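Local coordinates for protein synthesis inhibitor I (Hordeum vulgare, PDB 4FBC) that is a plant member of the ribosome-inactivating protein family and holds adenosine monophosphate in a pocket of its single chain, at residues 60-68 and 79-90. The protein carries 3 engineered substitutions. Numbering follows the deposited sequence.
Sequences PPSRWFHVV and TLAIRADNIYLE. With AMP (adenosine monophosphate), chain E.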
loop_
_atom_site.group_PDB
_atom_site.type_symbol
_atom_site.label_atom_id
_atom_site.label_comp_id
_atom_site.label_asym_id
_atom_site.label_seq_id
_atom_site.Cartn_x
_atom_site.Cartn_y
_atom_site.Cartn_z
ATOM N N PRO A 60 15.250 11.794 -6.426
ATOM C CA PRO A 60 13.781 11.778 -6.337
ATOM C C PRO A 60 13.295 10.330 -6.439
ATOM O O PRO A 60 14.091 9.476 -6.825
ATOM C CB PRO A 60 13.345 12.561 -7.580
ATOM C CG PRO A 60 14.533 13.387 -7.949
ATOM C CD PRO A 60 15.726 12.573 -7.583
ATOM N N PRO A 61 12.020 10.054 -6.103
ATOM C CA PRO A 61 11.556 8.659 -6.143
ATOM C C PRO A 61 11.760 8.019 -7.516
ATOM O O PRO A 61 11.127 8.441 -8.483
ATOM C CB PRO A 61 10.057 8.778 -5.834
ATOM C CG PRO A 61 9.940 10.053 -5.038
ATOM C CD PRO A 61 10.982 10.974 -5.600
ATOM N N SER A 62 12.633 7.017 -7.596
ATOM C CA SER A 62 12.959 6.399 -8.881
ATOM C C SER A 62 12.686 4.892 -8.945
ATOM O O SER A 62 13.056 4.231 -9.920
ATOM C CB SER A 62 14.425 6.672 -9.252
ATOM O OG SER A 62 15.304 5.795 -8.566
ATOM N N ARG A 63 12.040 4.353 -7.912
ATOM C CA ARG A 63 11.677 2.933 -7.877
ATOM C C ARG A 63 10.160 2.792 -7.760
ATOM O O ARG A 63 9.572 3.202 -6.756
ATOM C CB ARG A 63 12.386 2.228 -6.710
ATOM C CG ARG A 63 13.902 2.194 -6.826
ATOM C CD ARG A 63 14.546 1.409 -5.692
ATOM N NE ARG A 63 14.143 0.001 -5.730
ATOM C CZ ARG A 63 13.285 -0.545 -4.879
ATOM N NH1 ARG A 63 12.763 0.191 -3.903
ATOM N NH2 ARG A 63 12.959 -1.830 -4.994
ATOM N N TRP A 64 9.538 2.224 -8.794
ATOM C CA TRP A 64 8.075 2.151 -8.903
ATOM C C TRP A 64 7.611 0.755 -9.289
ATOM O O TRP A 64 8.367 -0.005 -9.890
ATOM C CB TRP A 64 7.588 3.133 -9.977
ATOM C CG TRP A 64 7.876 4.569 -9.625
ATOM C CD1 TRP A 64 9.049 5.241 -9.814
ATOM C CD2 TRP A 64 6.974 5.496 -9.007
ATOM N NE1 TRP A 64 8.931 6.532 -9.350
ATOM C CE2 TRP A 64 7.664 6.715 -8.857
ATOM C CE3 TRP A 64 5.650 5.416 -8.581
ATOM C CZ2 TRP A 64 7.072 7.841 -8.282
ATOM C CZ3 TRP A 64 5.060 6.536 -8.010
ATOM C CH2 TRP A 64 5.773 7.733 -7.870
ATOM N N PHE A 65 6.377 0.406 -8.917
ATOM C CA PHE A 65 5.712 -0.758 -9.505
ATOM C C PHE A 65 4.317 -0.375 -9.965
ATOM O O PHE A 65 3.810 0.686 -9.593
ATOM C CB PHE A 65 5.706 -1.988 -8.565
ATOM C CG PHE A 65 4.818 -1.859 -7.347
ATOM C CD1 PHE A 65 5.264 -1.174 -6.221
ATOM C CD2 PHE A 65 3.578 -2.488 -7.299
ATOM C CE1 PHE A 65 4.470 -1.070 -5.076
ATOM C CE2 PHE A 65 2.769 -2.394 -6.155
ATOM C CZ PHE A 65 3.219 -1.683 -5.044
ATOM N N HIS A 66 3.719 -1.211 -10.808
ATOM C CA HIS A 66 2.341 -1.018 -11.242
ATOM C C HIS A 66 1.412 -2.072 -10.666
ATOM O O HIS A 66 1.793 -3.229 -10.478
ATOM C CB HIS A 66 2.232 -1.050 -12.768
ATOM C CG HIS A 66 2.796 0.165 -13.434
ATOM N ND1 HIS A 66 2.786 0.335 -14.803
ATOM C CD2 HIS A 66 3.391 1.267 -12.918
ATOM C CE1 HIS A 66 3.352 1.492 -15.101
ATOM N NE2 HIS A 66 3.731 2.075 -13.977
ATOM N N VAL A 67 0.193 -1.646 -10.371
ATOM C CA VAL A 67 -0.894 -2.571 -10.093
ATOM C C VAL A 67 -1.939 -2.365 -11.174
ATOM O O VAL A 67 -2.343 -1.229 -11.456
ATOM C CB VAL A 67 -1.490 -2.350 -8.698
ATOM C CG1 VAL A 67 -2.842 -3.063 -8.563
ATOM C CG2 VAL A 67 -0.518 -2.845 -7.637
ATOM N N VAL A 68 -2.357 -3.455 -11.802
ATOM C CA VAL A 68 -3.419 -3.379 -12.800
ATOM C C VAL A 68 -4.677 -4.053 -12.276
ATOM O O VAL A 68 -4.650 -5.231 -11.905
ATOM C CB VAL A 68 -2.990 -4.022 -14.123
ATOM C CG1 VAL A 68 -4.159 -4.064 -15.088
ATOM C CG2 VAL A 68 -1.832 -3.235 -14.724
ATOM N N THR A 79 -4.483 1.151 -14.420
ATOM C CA THR A 79 -3.103 0.992 -13.959
ATOM C C THR A 79 -2.806 2.006 -12.865
ATOM O O THR A 79 -3.086 3.202 -13.020
ATOM C CB THR A 79 -2.073 1.123 -15.100
ATOM O OG1 THR A 79 -2.393 0.200 -16.147
ATOM C CG2 THR A 79 -0.655 0.819 -14.599
ATOM N N LEU A 80 -2.270 1.514 -11.754
ATOM C CA LEU A 80 -1.863 2.359 -10.638
ATOM C C LEU A 80 -0.344 2.426 -10.597
ATOM O O LEU A 80 0.322 1.403 -10.740
ATOM C CB LEU A 80 -2.356 1.757 -9.323
ATOM C CG LEU A 80 -3.835 1.403 -9.249
ATOM C CD1 LEU A 80 -4.189 0.898 -7.848
ATOM C CD2 LEU A 80 -4.677 2.612 -9.608
ATOM N N ALA A 81 0.203 3.620 -10.376
ATOM C CA ALA A 81 1.637 3.784 -10.187
ATOM C C ALA A 81 1.933 3.973 -8.704
ATOM O O ALA A 81 1.475 4.936 -8.083
ATOM C CB ALA A 81 2.147 4.978 -10.990
ATOM N N ILE A 82 2.702 3.049 -8.136
ATOM C CA ILE A 82 2.948 3.022 -6.697
ATOM C C ILE A 82 4.450 2.949 -6.427
ATOM O O ILE A 82 5.173 2.216 -7.098
ATOM C CB ILE A 82 2.231 1.801 -6.049
ATOM C CG1 ILE A 82 0.728 1.840 -6.346
ATOM C CG2 ILE A 82 2.472 1.773 -4.551
ATOM C CD1 ILE A 82 -0.021 0.530 -5.980
ATOM N N ARG A 83 4.932 3.708 -5.449
ATOM C CA ARG A 83 6.359 3.689 -5.126
ATOM C C ARG A 83 6.755 2.335 -4.540
ATOM O O ARG A 83 6.019 1.774 -3.730
ATOM C CB ARG A 83 6.699 4.817 -4.149
ATOM C CG ARG A 83 6.631 6.193 -4.794
ATOM C CD ARG A 83 6.904 7.314 -3.801
ATOM N NE ARG A 83 8.177 7.142 -3.108
ATOM C CZ ARG A 83 8.754 8.072 -2.352
ATOM N NH1 ARG A 83 8.164 9.246 -2.186
ATOM N NH2 ARG A 83 9.921 7.823 -1.767
ATOM N N ALA A 84 7.912 1.820 -4.952
ATOM C CA ALA A 84 8.381 0.520 -4.460
ATOM C C ALA A 84 9.197 0.620 -3.176
ATOM O O ALA A 84 9.670 -0.400 -2.662
ATOM C CB ALA A 84 9.179 -0.218 -5.547
ATOM N N ASP A 85 9.370 1.837 -2.660
ATOM C CA ASP A 85 10.117 2.031 -1.418
ATOM C C ASP A 85 9.219 2.272 -0.211
ATOM O O ASP A 85 9.552 1.853 0.898
ATOM C CB ASP A 85 11.180 3.146 -1.555
ATOM C CG ASP A 85 10.640 4.416 -2.191
ATOM O OD1 ASP A 85 9.409 4.558 -2.343
ATOM O OD2 ASP A 85 11.469 5.298 -2.543
ATOM N N ASN A 86 8.077 2.927 -0.424
ATOM C CA ASN A 86 7.143 3.179 0.676
ATOM C C ASN A 86 5.678 2.856 0.360
ATOM O O ASN A 86 4.800 3.115 1.175
ATOM C CB ASN A 86 7.281 4.621 1.197
ATOM C CG ASN A 86 6.943 5.654 0.149
ATOM O OD1 ASN A 86 6.421 5.324 -0.915
ATOM N ND2 ASN A 86 7.238 6.930 0.443
ATOM N N ILE A 87 5.434 2.277 -0.818
ATOM C CA ILE A 87 4.093 1.867 -1.259
ATOM C C ILE A 87 3.078 3.029 -1.331
ATOM O O ILE A 87 1.876 2.847 -1.136
ATOM C CB ILE A 87 3.553 0.674 -0.422
ATOM C CG1 ILE A 87 4.702 -0.281 -0.057
ATOM C CG2 ILE A 87 2.456 -0.090 -1.202
ATOM C CD1 ILE A 87 4.270 -1.460 0.865
ATOM N N TYR A 88 3.564 4.231 -1.638
ATOM C CA TYR A 88 2.671 5.373 -1.823
ATOM C C TYR A 88 2.057 5.339 -3.198
ATOM O O TYR A 88 2.772 5.228 -4.189
ATOM C CB TYR A 88 3.426 6.693 -1.713
ATOM C CG TYR A 88 3.720 7.168 -0.312
ATOM C CD1 TYR A 88 3.751 6.288 0.753
ATOM C CD2 TYR A 88 3.976 8.514 -0.065
ATOM C CE1 TYR A 88 4.032 6.728 2.035
ATOM C CE2 TYR A 88 4.258 8.967 1.209
ATOM C CZ TYR A 88 4.283 8.069 2.255
ATOM O OH TYR A 88 4.568 8.511 3.526
ATOM N N LEU A 89 0.737 5.478 -3.260
ATOM C CA LEU A 89 0.056 5.641 -4.539
ATOM C C LEU A 89 0.292 7.069 -5.009
ATOM O O LEU A 89 0.080 8.005 -4.246
ATOM C CB LEU A 89 -1.443 5.412 -4.372
ATOM C CG LEU A 89 -2.312 5.655 -5.606
ATOM C CD1 LEU A 89 -1.926 4.737 -6.778
ATOM C CD2 LEU A 89 -3.793 5.498 -5.233
ATOM N N GLU A 90 0.717 7.245 -6.256
ATOM C CA GLU A 90 0.915 8.604 -6.770
ATOM C C GLU A 90 0.272 8.870 -8.123
ATOM O O GLU A 90 0.011 10.023 -8.470
ATOM C CB GLU A 90 2.400 8.976 -6.805
ATOM C CG GLU A 90 3.052 9.138 -5.434
ATOM C CD GLU A 90 2.470 10.283 -4.608
ATOM O OE1 GLU A 90 1.742 11.140 -5.156
ATOM O OE2 GLU A 90 2.742 10.322 -3.393
HETATM P P AMP E . 3.449 11.263 5.642
HETATM O O1P AMP E . 2.384 12.248 5.202
HETATM O O2P AMP E . 4.097 11.466 6.996
HETATM O O3P AMP E . 4.524 11.169 4.578
HETATM O "O5'" AMP E . 2.875 9.778 5.541
HETATM C "C5'" AMP E . 2.376 9.100 6.687
HETATM C "C4'" AMP E . 1.760 7.775 6.310
HETATM O "O4'" AMP E . 0.558 8.004 5.529
HETATM C "C3'" AMP E . 2.616 6.873 5.427
HETATM O "O3'" AMP E . 3.576 6.125 6.159
HETATM C "C2'" AMP E . 1.582 6.014 4.712
HETATM O "O2'" AMP E . 1.140 4.954 5.561
HETATM C "C1'" AMP E . 0.429 7.011 4.533
HETATM N N9 AMP E . 0.446 7.671 3.205
HETATM C C8 AMP E . 0.684 8.984 2.973
HETATM N N7 AMP E . 0.614 9.284 1.648
HETATM C C5 AMP E . 0.312 8.138 0.998
HETATM C C6 AMP E . 0.078 7.735 -0.416
HETATM N N6 AMP E . 0.161 8.645 -1.424
HETATM N N1 AMP E . -0.224 6.430 -0.660
HETATM C C2 AMP E . -0.302 5.518 0.334
HETATM N N3 AMP E . -0.110 5.813 1.635
HETATM C C4 AMP E . 0.190 7.084 2.026
HETATM O O HOH W 1 11.024 -2.662 -3.110
HETATM O O HOH W 2 10.743 5.385 -5.408
#
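Strands 64-68 and 79-83 run antiparallel, 153° between their directions, with Phe-65 and Val-67 in hydrogen-bonded pairs with Ile-82 and Leu-80; Ala-84 N, giving a nearly straight bond of 2.8 Å to Arg-63 O, continues the pairing one step beyond the strands. On the face carrying Phe-65, Val-67, Leu-80 and Ile-82, the phenyl ring of Phe-65 takes Ile-82 CB over one face, near the rim, and Ile-82 CG2 lies 3.5 Å from Phe-65 CE1. Phe-65 CG sits between its backbone N and carbonyl carbon (chi1 70°), which carries the ring over the partner strand, its edge meeting Ala-84 CA and Ile-87 CG2. Helix 25-39 packs against this face through Phe-65 and Val-67. At the end of the strand pair, where Trp-64 and Arg-83 form a non-hydrogen-bonded pair, the aliphatic part of Arg-83 crosses the six-membered ring of Trp-64, with Arg-83 CG 3.7 Å from its centroid in a CH-pi contact, while Glu-90 CB touches the ring's edge. Trp-64 NE1 donates to Pro-61 O at 3.0 Å, tying the indole back to its own segment. A bend at chi3 (55°) turns the Arg-83 guanidinium between Pro-61 CG on one face and Asn-86 ND2 on the other. Side-on, Arg-83 grips Asp-85, with Arg-83 NE 3.0 Å from Asp-85 OD1 and NH2 bonded to OD2, a salt bridge of two hydrogen bonds that should fix the guanidinium's rotation. Arg-63, salt-bridged to the C-terminal carboxylate of Lys-282, reaches Ala-84 O through a water held by its NH2. The pairing is a beta hairpin within the mixed sheet of the ribosome-inactivating protein fold, and the turn after it leads into the nucleotide pocket: Tyr-88 lays its ring on the adenine, opposite Asn-86 ND2, and Leu-89 N and O bind AMP N1 and N6.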